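Local atomic coordinates of CRISPR-associated protein CasA/Cse1 (Thermus thermophilus, PDB entry 4AN8), a protein that forms part of the CRISPR Cascade ribonucleoprotein complex, in which it probably takes part in recognising foreign DNA for adaptive immunity. Residues E53-R58 with Q165-G170; S69-R72 with D76-D79; L78-W81 with G85-Q88; D183-R188 with W247-V252; K383-L388 with D455-A460. One frame throughout, in Å; residues are numbered along the deposited sequence.

Contact 1: E53-R58 with Q165-G170; sequences EAVLHR and QAFAPG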
# COMPACT_ATOMS: atom_id res chain seq x y z
N GLU A 53 0.34 3.32 8.56
CA GLU A 53 1.65 3.66 8.05
C GLU A 53 1.53 4.40 6.71
O GLU A 53 2.22 5.40 6.48
CB GLU A 53 2.49 2.39 7.88
CG GLU A 53 3.91 2.61 7.39
CD GLU A 53 4.70 1.29 7.35
OE1 GLU A 53 4.16 0.27 7.81
OE2 GLU A 53 5.84 1.24 6.83
N ALA A 54 0.67 3.90 5.82
CA ALA A 54 0.54 4.47 4.48
C ALA A 54 0.10 5.93 4.55
O ALA A 54 0.75 6.81 3.98
CB ALA A 54 -0.43 3.68 3.63
N VAL A 55 -0.98 6.18 5.29
CA VAL A 55 -1.55 7.53 5.34
C VAL A 55 -0.71 8.51 6.13
O VAL A 55 -0.66 9.68 5.78
CB VAL A 55 -3.00 7.57 5.87
CG1 VAL A 55 -3.90 6.82 4.97
CG2 VAL A 55 -3.10 7.07 7.32
N LEU A 56 -0.01 8.04 7.16
CA LEU A 56 0.87 8.94 7.91
C LEU A 56 1.99 9.48 7.01
O LEU A 56 2.26 10.70 7.01
CB LEU A 56 1.41 8.29 9.18
CG LEU A 56 0.37 7.94 10.26
CD1 LEU A 56 0.94 6.99 11.35
CD2 LEU A 56 -0.20 9.18 10.88
N HIS A 57 2.60 8.62 6.20
CA HIS A 57 3.57 9.08 5.21
C HIS A 57 2.95 10.02 4.19
O HIS A 57 3.59 11.00 3.81
CB HIS A 57 4.21 7.92 4.44
CG HIS A 57 5.19 7.14 5.23
ND1 HIS A 57 4.84 6.01 5.94
CD2 HIS A 57 6.51 7.34 5.47
CE1 HIS A 57 5.91 5.54 6.56
NE2 HIS A 57 6.93 6.32 6.28
N ARG A 58 1.74 9.72 3.72
CA ARG A 58 1.11 10.55 2.67
C ARG A 58 0.75 11.95 3.17
O ARG A 58 0.90 12.92 2.44
CB ARG A 58 -0.10 9.86 2.02
CG ARG A 58 0.26 8.54 1.32
CD ARG A 58 -0.95 7.58 1.15
NE ARG A 58 -1.97 8.14 0.26
CZ ARG A 58 -1.88 8.13 -1.07
NH1 ARG A 58 -0.82 7.59 -1.65
NH2 ARG A 58 -2.84 8.67 -1.82
N GLN A 165 -10.33 8.11 5.41
CA GLN A 165 -10.37 9.02 4.25
C GLN A 165 -9.57 8.51 3.05
O GLN A 165 -9.84 8.90 1.90
CB GLN A 165 -9.88 10.43 4.64
CG GLN A 165 -10.73 11.14 5.70
CD GLN A 165 -12.13 11.49 5.19
OE1 GLN A 165 -12.67 10.79 4.34
NE2 GLN A 165 -12.69 12.58 5.67
N ALA A 166 -8.56 7.66 3.30
CA ALA A 166 -7.76 7.16 2.19
C ALA A 166 -8.28 5.81 1.69
O ALA A 166 -8.23 5.53 0.50
CB ALA A 166 -6.28 7.08 2.58
N PHE A 167 -8.80 5.00 2.61
CA PHE A 167 -9.08 3.59 2.31
C PHE A 167 -10.57 3.13 2.33
O PHE A 167 -10.85 1.97 2.01
CB PHE A 167 -8.28 2.70 3.25
CG PHE A 167 -6.80 2.72 3.00
CD1 PHE A 167 -6.26 1.98 1.97
CD2 PHE A 167 -5.96 3.48 3.81
CE1 PHE A 167 -4.88 2.00 1.73
CE2 PHE A 167 -4.60 3.51 3.59
CZ PHE A 167 -4.06 2.76 2.55
N ALA A 168 -11.50 4.00 2.71
CA ALA A 168 -12.91 3.58 2.73
C ALA A 168 -13.32 3.05 1.36
O ALA A 168 -13.23 3.76 0.35
CB ALA A 168 -13.85 4.72 3.16
N PRO A 169 -13.75 1.79 1.32
CA PRO A 169 -14.37 1.21 0.12
C PRO A 169 -15.76 1.82 -0.11
O PRO A 169 -16.44 2.16 0.86
CB PRO A 169 -14.48 -0.28 0.47
CG PRO A 169 -14.52 -0.30 1.97
CD PRO A 169 -13.62 0.81 2.41
N GLY A 170 -16.15 1.96 -1.38
CA GLY A 170 -17.50 2.40 -1.70
C GLY A 170 -18.55 1.44 -1.17
O GLY A 170 -18.25 0.29 -0.85
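Phe-167, the last residue of helix 154-167, reaches across to Ala-54 and Val-55 on helix 50-67. Its CB points along the gap rather than over it, but with CG anti to the carbonyl carbon (chi1 -69°) the ring is carried forward, so the far half does the touching. CD2 is the first atom to come near, 4.1 Å from Val-55 CG1, and CE2 then packs on the same Val-55 CG1 at 3.7 Å. CZ, at the tip, ends 3.9 Å from Ala-54 CB, a methyl lying at the ring edge close to its plane.

That Val-55 branch, CG1, also takes Ala-166 CB at 3.4 Å. This is tighter than normal van der Waals contact, and one methyl is thus shared between alanine and ring. Behind this surface, on the far side of its own helix, His-57 ND1 donates to Glu-53 O over 2.7 Å (158°). It comes from above the carbonyl plane, on the face away from the helical N-H of His-57, which grips the same oxygen. The charged residues nearby look elsewhere: Glu-53 to Arg-344 and Arg-360, Arg-58 to Asp-279.

Leu-191 of strand 191-195 touches both Ala-54 and Phe-167. With nothing but methyls and aromatic carbons meeting in this buried seam, the adhesion between these two segments is close fit and exclusion of water, with no directional polar link.

Contact 2: S69-R72 with D76-D79; sequences SGPR and DVLD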
# COMPACT_ATOMS: atom_id res chain seq x y z
N SER A 69 7.32 23.55 -1.92
CA SER A 69 6.94 23.89 -3.27
C SER A 69 7.77 23.09 -4.28
O SER A 69 8.22 23.61 -5.29
CB SER A 69 7.13 25.39 -3.47
OG SER A 69 6.35 25.84 -4.55
N GLY A 70 7.97 21.81 -3.98
CA GLY A 70 8.85 20.93 -4.75
C GLY A 70 8.84 19.54 -4.12
O GLY A 70 7.86 19.17 -3.49
N PRO A 71 9.94 18.78 -4.26
CA PRO A 71 11.18 19.20 -4.92
C PRO A 71 10.96 19.27 -6.41
O PRO A 71 10.30 18.40 -6.95
CB PRO A 71 12.15 18.05 -4.60
CG PRO A 71 11.27 16.87 -4.42
CD PRO A 71 10.04 17.40 -3.74
N ARG A 72 11.49 20.31 -7.06
CA ARG A 72 11.36 20.44 -8.51
C ARG A 72 12.28 19.47 -9.22
O ARG A 72 12.05 19.12 -10.36
CB ARG A 72 11.69 21.86 -8.96
CG ARG A 72 10.86 22.94 -8.32
CD ARG A 72 9.38 22.83 -8.68
NE ARG A 72 8.62 23.87 -8.00
CZ ARG A 72 8.24 25.02 -8.56
NH1 ARG A 72 8.52 25.26 -9.83
NH2 ARG A 72 7.57 25.91 -7.85
N ASP A 76 17.60 18.32 -5.87
CA ASP A 76 17.18 18.90 -4.60
C ASP A 76 17.05 17.85 -3.51
O ASP A 76 17.43 18.09 -2.37
CB ASP A 76 15.86 19.65 -4.75
CG ASP A 76 15.96 20.78 -5.75
OD1 ASP A 76 17.08 21.25 -5.99
OD2 ASP A 76 14.93 21.19 -6.31
N VAL A 77 16.50 16.69 -3.85
CA VAL A 77 16.29 15.65 -2.85
C VAL A 77 17.65 15.16 -2.37
O VAL A 77 17.85 14.92 -1.18
CB VAL A 77 15.45 14.47 -3.43
CG1 VAL A 77 15.35 13.35 -2.42
CG2 VAL A 77 14.05 14.95 -3.81
N LEU A 78 18.58 15.05 -3.31
CA LEU A 78 19.95 14.64 -3.05
C LEU A 78 20.66 15.61 -2.10
O LEU A 78 21.29 15.20 -1.12
CB LEU A 78 20.73 14.57 -4.36
CG LEU A 78 20.76 13.22 -5.06
CD1 LEU A 78 21.37 13.35 -6.45
CD2 LEU A 78 21.56 12.24 -4.20
N ASP A 79 20.55 16.90 -2.40
CA ASP A 79 21.01 17.92 -1.48
C ASP A 79 20.51 17.63 -0.06
O ASP A 79 21.31 17.52 0.86
CB ASP A 79 20.52 19.31 -1.91
CG ASP A 79 21.42 19.95 -2.95
OD1 ASP A 79 22.65 19.90 -2.79
OD2 ASP A 79 20.89 20.52 -3.93
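Pro-71, Asp-76 and Val-77 carry most of this contact, and the proline ring is its centre. The peptide bond before Pro-71 is cis, and the ring faces the helix that follows. Its CG presses on Val-77 CG2 at 3.4 Å, closer than carbon atoms usually sit, while CB lies 3.7 Å from the same methyl. That branch of Val-77 is the one anti to the carbonyl carbon; the other, CG1, is anti to the backbone N (chi1 175°) and makes no touch here. One residue earlier, Asp-76 lays its CB against Pro-71 CB at 4.0 Å, so proline and aspartate meet through their aliphatic parts.

The carboxylate carries on past the ring. Asp-76 OD2 comes within 3.6 Å of Arg-72 N without bonding to it, and makes a weak hydrogen bond to the N-H of Cys-73. Arg-72 itself swings away and folds back, giving NE to Ser-69 O over 2.8 Å in a nearly straight bond (168°), the acceptor lying in the guanidinium plane. Leu-207 touches Pro-71, and the backbone of Tyr-210 bonds to it.

Ser-69, with positive phi, is the C-prime residue of a Schellman motif, Gly-70 N bonding to His-65 O and Ser-69 N to Arg-66 O. What results is a tight helix-to-helix corner: helix 50-67 ends in a Schellman turn, and a cis-proline packs on the first turn of helix 74-83.

Contact 3: L78-W81 with G85-Q88; sequences LDWW and GFPQ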
# COMPACT_ATOMS: atom_id res chain seq x y z
N LEU A 78 18.58 15.05 -3.31
CA LEU A 78 19.95 14.64 -3.05
C LEU A 78 20.66 15.61 -2.10
O LEU A 78 21.29 15.20 -1.12
CB LEU A 78 20.73 14.57 -4.36
CG LEU A 78 20.76 13.22 -5.06
CD1 LEU A 78 21.37 13.35 -6.45
CD2 LEU A 78 21.56 12.24 -4.20
N ASP A 79 20.55 16.90 -2.40
CA ASP A 79 21.01 17.92 -1.48
C ASP A 79 20.51 17.63 -0.06
O ASP A 79 21.31 17.52 0.86
CB ASP A 79 20.52 19.31 -1.91
CG ASP A 79 21.42 19.95 -2.95
OD1 ASP A 79 22.65 19.90 -2.79
OD2 ASP A 79 20.89 20.52 -3.93
N TRP A 80 19.20 17.52 0.11
CA TRP A 80 18.65 17.36 1.45
C TRP A 80 19.16 16.08 2.07
O TRP A 80 19.34 16.00 3.28
CB TRP A 80 17.12 17.36 1.43
CG TRP A 80 16.60 18.60 0.79
CD1 TRP A 80 17.23 19.81 0.73
CD2 TRP A 80 15.35 18.75 0.11
NE1 TRP A 80 16.44 20.71 0.05
CE2 TRP A 80 15.29 20.09 -0.34
CE3 TRP A 80 14.28 17.89 -0.16
CZ2 TRP A 80 14.20 20.58 -1.06
CZ3 TRP A 80 13.20 18.38 -0.87
CH2 TRP A 80 13.17 19.72 -1.31
N TRP A 81 19.40 15.08 1.24
CA TRP A 81 19.97 13.83 1.72
C TRP A 81 21.37 14.10 2.26
O TRP A 81 21.71 13.67 3.36
CB TRP A 81 20.03 12.79 0.59
CG TRP A 81 20.43 11.45 1.08
CD1 TRP A 81 21.63 11.10 1.64
CD2 TRP A 81 19.62 10.26 1.08
NE1 TRP A 81 21.62 9.77 1.98
CE2 TRP A 81 20.40 9.23 1.64
CE3 TRP A 81 18.32 9.96 0.64
CZ2 TRP A 81 19.92 7.91 1.79
CZ3 TRP A 81 17.84 8.65 0.80
CH2 TRP A 81 18.64 7.65 1.36
N GLY A 85 18.90 16.74 6.30
CA GLY A 85 17.65 17.34 6.75
C GLY A 85 16.98 18.18 5.69
O GLY A 85 17.64 18.55 4.71
N PHE A 86 15.69 18.47 5.87
CA PHE A 86 14.94 19.38 5.01
C PHE A 86 15.23 20.82 5.39
O PHE A 86 15.59 21.10 6.53
CB PHE A 86 13.42 19.20 5.19
CG PHE A 86 12.92 17.83 4.84
CD1 PHE A 86 12.95 17.38 3.53
CD2 PHE A 86 12.39 17.01 5.83
CE1 PHE A 86 12.49 16.13 3.22
CE2 PHE A 86 11.93 15.75 5.52
CZ PHE A 86 11.98 15.31 4.22
N PRO A 87 15.04 21.75 4.43
CA PRO A 87 14.99 23.18 4.77
C PRO A 87 13.96 23.41 5.86
O PRO A 87 12.79 23.03 5.70
CB PRO A 87 14.52 23.82 3.46
CG PRO A 87 15.05 22.93 2.42
CD PRO A 87 14.94 21.53 2.99
N GLN A 88 14.39 24.04 6.96
CA GLN A 88 13.56 24.15 8.16
C GLN A 88 12.60 25.33 8.12
O GLN A 88 11.47 25.23 8.58
CB GLN A 88 14.45 24.27 9.38
CG GLN A 88 15.52 23.24 9.42
CD GLN A 88 15.16 22.07 10.31
OE1 GLN A 88 14.98 22.23 11.52
NE2 GLN A 88 15.06 20.88 9.71
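Gly-85 N returns to Trp-80 O over 3.1 Å, lying in the carbonyl plane with an N-H...O angle of 144°. The bond reaches back five positions and ties the chain leaving helix 74-83 to the last turn of that helix. From Gly-85 the backbone is extended and runs on beside the indole of Trp-80, which has the most surface buried here.

Pro-87 lies over one face of that indole. Its CD stands 3.6 Å from the centroid of the five-membered ring, 18° off the normal, a CH-pi contact; CG follows toward the nitrogen side, 3.5 Å from Trp-80 NE1. At the other end of the indole, CE3 approaches CD1 of Phe-86 at 4.0 Å, in the phenyl plane and at its edge. Phe-86 leaves its backbone pointing away, but with CG anti to the carbonyl carbon (chi1 -61°) the ring comes nearer the indole. Past the proline, Gln-88 NE2 bonds to Phe-86 O at 3.2 Å. Leu-204 and Leu-207 touch both aromatic side chains.

This is a compact helix-loop-helix connection between helices 74-83 and 88-98, in which a backbone bond closes the turn and a proline makes a CH-pi contact on the tryptophan face.

Contact 4: D183-R188 with W247-V252; sequences DAPVAR and WPARGV. With ACT (acetate ion), chain D.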
# COMPACT_ATOMS: atom_id res chain seq x y z
N ASP A 183 -15.52 4.68 -3.63
CA ASP A 183 -14.22 4.35 -3.06
C ASP A 183 -13.44 5.62 -2.73
O ASP A 183 -13.40 6.57 -3.53
CB ASP A 183 -13.38 3.55 -4.06
CG ASP A 183 -13.82 2.12 -4.22
OD1 ASP A 183 -14.68 1.63 -3.46
OD2 ASP A 183 -13.27 1.44 -5.11
N ALA A 184 -12.82 5.62 -1.57
CA ALA A 184 -11.81 6.61 -1.25
C ALA A 184 -10.67 6.33 -2.22
O ALA A 184 -10.68 5.28 -2.87
CB ALA A 184 -11.37 6.47 0.19
N PRO A 185 -9.71 7.26 -2.34
CA PRO A 185 -8.77 7.19 -3.48
C PRO A 185 -7.85 5.97 -3.52
O PRO A 185 -7.50 5.52 -4.61
CB PRO A 185 -7.91 8.45 -3.32
CG PRO A 185 -8.71 9.37 -2.50
CD PRO A 185 -9.58 8.52 -1.59
N VAL A 186 -7.42 5.45 -2.37
CA VAL A 186 -6.54 4.29 -2.41
C VAL A 186 -7.15 3.07 -1.75
O VAL A 186 -6.44 2.22 -1.25
CB VAL A 186 -5.11 4.60 -1.86
CG1 VAL A 186 -4.32 5.43 -2.89
CG2 VAL A 186 -5.19 5.31 -0.50
N ALA A 187 -8.47 2.97 -1.76
CA ALA A 187 -9.15 1.78 -1.26
C ALA A 187 -8.66 0.47 -1.89
O ALA A 187 -8.54 -0.55 -1.18
CB ALA A 187 -10.65 1.91 -1.46
N ARG A 188 -8.36 0.50 -3.19
CA ARG A 188 -8.06 -0.71 -3.96
C ARG A 188 -6.58 -1.01 -4.23
O ARG A 188 -6.17 -2.16 -4.21
CB ARG A 188 -8.79 -0.70 -5.33
CG ARG A 188 -10.26 -0.32 -5.28
CD ARG A 188 -11.02 -1.29 -4.39
NE ARG A 188 -12.38 -0.82 -4.11
CZ ARG A 188 -13.31 -1.53 -3.48
NH1 ARG A 188 -13.06 -2.77 -3.05
NH2 ARG A 188 -14.50 -1.00 -3.28
N TRP A 247 -7.49 13.65 0.25
CA TRP A 247 -8.86 13.63 -0.23
C TRP A 247 -9.92 13.48 0.88
O TRP A 247 -9.83 12.59 1.73
CB TRP A 247 -9.02 12.47 -1.20
CG TRP A 247 -10.26 12.55 -2.00
CD1 TRP A 247 -11.45 11.94 -1.72
CD2 TRP A 247 -10.45 13.30 -3.21
NE1 TRP A 247 -12.38 12.27 -2.70
CE2 TRP A 247 -11.78 13.10 -3.62
CE3 TRP A 247 -9.62 14.12 -3.98
CZ2 TRP A 247 -12.30 13.68 -4.78
CZ3 TRP A 247 -10.14 14.71 -5.12
CH2 TRP A 247 -11.47 14.48 -5.51
N PRO A 248 -10.99 14.33 0.83
CA PRO A 248 -12.09 14.15 1.78
C PRO A 248 -13.15 13.15 1.29
O PRO A 248 -14.15 13.57 0.71
CB PRO A 248 -12.69 15.55 1.88
CG PRO A 248 -12.50 16.10 0.49
CD PRO A 248 -11.18 15.51 -0.03
N ALA A 249 -12.94 11.85 1.52
CA ALA A 249 -13.80 10.83 0.94
C ALA A 249 -15.15 10.71 1.64
O ALA A 249 -16.14 10.29 1.04
CB ALA A 249 -13.11 9.50 0.95
N ARG A 250 -15.17 11.06 2.92
CA ARG A 250 -16.39 10.98 3.69
C ARG A 250 -16.52 12.25 4.51
O ARG A 250 -15.51 12.88 4.82
CB ARG A 250 -16.35 9.77 4.62
CG ARG A 250 -16.22 8.42 3.88
CD ARG A 250 -17.56 8.00 3.21
NE ARG A 250 -17.43 6.67 2.61
CZ ARG A 250 -16.92 6.45 1.40
NH1 ARG A 250 -16.52 7.48 0.64
NH2 ARG A 250 -16.82 5.21 0.93
N GLY A 251 -17.76 12.62 4.86
CA GLY A 251 -17.97 13.68 5.83
C GLY A 251 -17.86 13.07 7.20
O GLY A 251 -18.52 12.08 7.51
N VAL A 252 -17.00 13.63 8.04
CA VAL A 252 -16.84 13.12 9.39
C VAL A 252 -16.75 14.29 10.32
O VAL A 252 -16.15 15.32 9.99
CB VAL A 252 -15.54 12.29 9.54
CG1 VAL A 252 -15.34 11.89 11.01
CG2 VAL A 252 -15.56 11.05 8.64
C ACT D . -19.00 3.71 3.41
O ACT D . -17.76 4.00 3.34
OXT ACT D . -19.66 4.30 4.31
CH3 ACT D . -19.63 2.71 2.47
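The CG corner of Pro-185 is the main bump, and it pushes into the angle where Trp-247 leaves its backbone. It rests 3.4 Å from Trp-247 CB and 3.6 Å from Trp-247 CG, while Pro-185 CD comes to 3.9 Å from CD1 of the indole. The approach is oblique. Trp-247 has CG anti to the backbone N (chi1 -166°), which swings the indole clear and opens that angle to the proline. Pro-248 CD sits over one indole face, and Ala-249 CB lies at the ring edge, in plane.

Beside the proline a smaller pair meets methyl to methyl, Ala-184 CB against Ala-249 CB at 3.6 Å. Ala-184 also starts a type I turn running to Ala-187, which presents Pro-185 at its first corner.

Polar groups edge the fit. Arg-250, bent at chi2, curls back so that NH1 reaches Ala-249 O at 2.9 Å. NE and NH2 of Arg-250 both bond to atom O of a bound acetate, probably from the crystallisation liquor, NE at 2.8 Å; NH2 also bonds to Lys-182 O. Arg-188 grips Asp-183 side-on, NE to OD2 at 2.6 Å, within its own loop.

The turn is pinned to the end of helix 154-167 by backbone bonds from Ala-184 to Ala-168 and from Val-186 to Ala-166. On the other segment, strand 250-256 pairs with strand 261-273, whose Val-270 touches Trp-247; the contact thus joins the helix end to the sheet.

Contact 5: K383-L388 with D455-A460; sequences KMAEEL and DLWREA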
# COMPACT_ATOMS: atom_id res chain seq x y z
N LYS A 383 8.47 -15.72 -15.55
CA LYS A 383 7.83 -16.51 -16.59
C LYS A 383 8.07 -18.00 -16.30
O LYS A 383 7.14 -18.80 -16.32
CB LYS A 383 8.37 -16.12 -17.97
CG LYS A 383 7.56 -16.67 -19.13
CD LYS A 383 8.07 -16.11 -20.45
CE LYS A 383 7.36 -16.72 -21.66
NZ LYS A 383 7.71 -18.15 -21.88
N MET A 384 9.32 -18.35 -16.01
CA MET A 384 9.63 -19.69 -15.57
C MET A 384 8.71 -20.10 -14.42
O MET A 384 8.05 -21.14 -14.50
CB MET A 384 11.09 -19.79 -15.13
CG MET A 384 12.08 -19.55 -16.25
SD MET A 384 13.75 -19.11 -15.68
CE MET A 384 14.13 -20.52 -14.65
N ALA A 385 8.65 -19.27 -13.37
CA ALA A 385 7.89 -19.61 -12.18
C ALA A 385 6.43 -19.81 -12.54
O ALA A 385 5.79 -20.74 -12.03
CB ALA A 385 8.09 -18.57 -11.09
N GLU A 386 5.89 -19.00 -13.45
CA GLU A 386 4.49 -19.17 -13.85
C GLU A 386 4.24 -20.43 -14.68
O GLU A 386 3.19 -21.06 -14.57
CB GLU A 386 3.92 -17.94 -14.59
CG GLU A 386 3.82 -16.66 -13.76
CD GLU A 386 2.70 -16.67 -12.71
OE1 GLU A 386 1.78 -17.52 -12.80
OE2 GLU A 386 2.72 -15.83 -11.79
N GLU A 387 5.19 -20.79 -15.53
CA GLU A 387 5.00 -21.95 -16.39
C GLU A 387 5.01 -23.22 -15.53
O GLU A 387 4.17 -24.09 -15.68
CB GLU A 387 6.07 -22.01 -17.47
CG GLU A 387 5.87 -20.99 -18.59
CD GLU A 387 6.94 -21.05 -19.67
OE1 GLU A 387 7.81 -21.95 -19.60
OE2 GLU A 387 6.90 -20.20 -20.59
N LEU A 388 5.98 -23.30 -14.63
CA LEU A 388 6.08 -24.42 -13.74
C LEU A 388 4.82 -24.53 -12.88
O LEU A 388 4.22 -25.61 -12.76
CB LEU A 388 7.34 -24.29 -12.90
CG LEU A 388 7.53 -25.32 -11.80
CD1 LEU A 388 7.41 -26.71 -12.40
CD2 LEU A 388 8.87 -25.13 -11.16
N ASP A 455 19.99 -18.46 -12.62
CA ASP A 455 20.41 -19.79 -12.21
C ASP A 455 20.02 -20.06 -10.77
O ASP A 455 19.53 -21.15 -10.46
CB ASP A 455 21.92 -19.96 -12.41
CG ASP A 455 22.33 -19.85 -13.87
OD1 ASP A 455 21.61 -20.39 -14.74
OD2 ASP A 455 23.36 -19.20 -14.14
N LEU A 456 20.23 -19.09 -9.89
CA LEU A 456 19.78 -19.24 -8.51
C LEU A 456 18.27 -19.48 -8.49
O LEU A 456 17.77 -20.30 -7.72
CB LEU A 456 20.14 -18.01 -7.68
CG LEU A 456 21.61 -17.89 -7.26
CD1 LEU A 456 22.07 -19.17 -6.57
CD2 LEU A 456 22.51 -17.55 -8.45
N TRP A 457 17.55 -18.79 -9.36
CA TRP A 457 16.10 -18.87 -9.36
C TRP A 457 15.68 -20.27 -9.78
O TRP A 457 14.79 -20.87 -9.16
CB TRP A 457 15.53 -17.82 -10.31
CG TRP A 457 14.04 -17.70 -10.30
CD1 TRP A 457 13.22 -17.86 -11.36
CD2 TRP A 457 13.20 -17.38 -9.17
NE1 TRP A 457 11.91 -17.66 -10.98
CE2 TRP A 457 11.88 -17.37 -9.64
CE3 TRP A 457 13.45 -17.12 -7.82
CZ2 TRP A 457 10.79 -17.10 -8.81
CZ3 TRP A 457 12.37 -16.87 -6.98
CH2 TRP A 457 11.05 -16.85 -7.48
N ARG A 458 16.31 -20.77 -10.83
CA ARG A 458 16.00 -22.11 -11.35
C ARG A 458 16.23 -23.15 -10.27
O ARG A 458 15.43 -24.08 -10.12
CB ARG A 458 16.82 -22.44 -12.59
CG ARG A 458 16.37 -23.74 -13.25
CD ARG A 458 17.03 -23.92 -14.61
NE ARG A 458 17.22 -22.64 -15.28
CZ ARG A 458 18.41 -22.05 -15.42
NH1 ARG A 458 19.50 -22.65 -14.96
NH2 ARG A 458 18.50 -20.88 -16.03
N GLU A 459 17.30 -22.98 -9.50
CA GLU A 459 17.53 -23.85 -8.36
C GLU A 459 16.37 -23.75 -7.36
O GLU A 459 15.89 -24.77 -6.84
CB GLU A 459 18.85 -23.51 -7.67
CG GLU A 459 20.05 -23.50 -8.61
CD GLU A 459 20.20 -24.79 -9.40
OE1 GLU A 459 19.68 -25.84 -8.95
OE2 GLU A 459 20.82 -24.76 -10.48
N ALA A 460 15.93 -22.53 -7.09
CA ALA A 460 14.85 -22.34 -6.13
C ALA A 460 13.54 -22.91 -6.66
O ALA A 460 12.78 -23.51 -5.92
CB ALA A 460 14.69 -20.86 -5.77
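Ala-385 and Trp-457 form the close side of this helix pair. The methyl of Ala-385 lies at the indole edge, near its plane, 3.8 Å from CZ2 and 3.9 Å from NE1 of Trp-457. That tryptophan has CG anti to the backbone N (chi1 -174°), which sends the ring across toward helix 372-403. Its N-H is not left idle: NE1 hydrogen-bonds to Ala-381 O on helix 372-403, one turn before Ala-385, which helps fix the rotation of the indole. Phe-444 of helix 429-446 meets the ring with planes at about 40°, and Leu-437 touches Ala-385, so this side is buried.

The other side is looser and partly exposed. Met-384 runs out extended and then bends at chi3 (57°), bringing its terminal methyl rather than its sulfur across. CE rests 3.8 Å from Arg-458 NE and 3.9 Å from Arg-458 CB, with Trp-457 CD1 further off at 4.3 Å. The guanidinium beyond is held by Asp-455, NH1 to OD1 at 3.1 Å using the anti lone pair; the second nitrogen's bond to that oxygen is weak. Lys-383 and Glu-387 pair likewise on the other helix, at the surface.

The helix segments run nearly parallel, their axes 10.6 Å apart and crossing at -18°, within the C-terminal helical bundle. Both of these salt bridges close within one helix, so what joins the helices here is carbon packing, a methyl laid against the arginine, and the tryptophan N-H, while the charges stay on the solvent side.

How the contacts relate
Contacts 1 and 4 form the inner part of the chain: their centres are 8 Å apart and they touch, Gly-170 N meeting Asp-183 OD1 at 2.6 Å. Both are buried and apolar where segments meet, but contact 4 adds a polar edge. Contacts 2 and 3, further out and partly buried, share Leu-78 and Asp-79 on helix 74-83 and join directly through Pro-71 CB on Trp-80 CH2; both are local corners with a proline at work. Contact 5 stands alone in the C-terminal helices, about 18 Å from contact 4 by nearest atoms, and pairs two long helices, buried on the tryptophan side and charged on the solvent side.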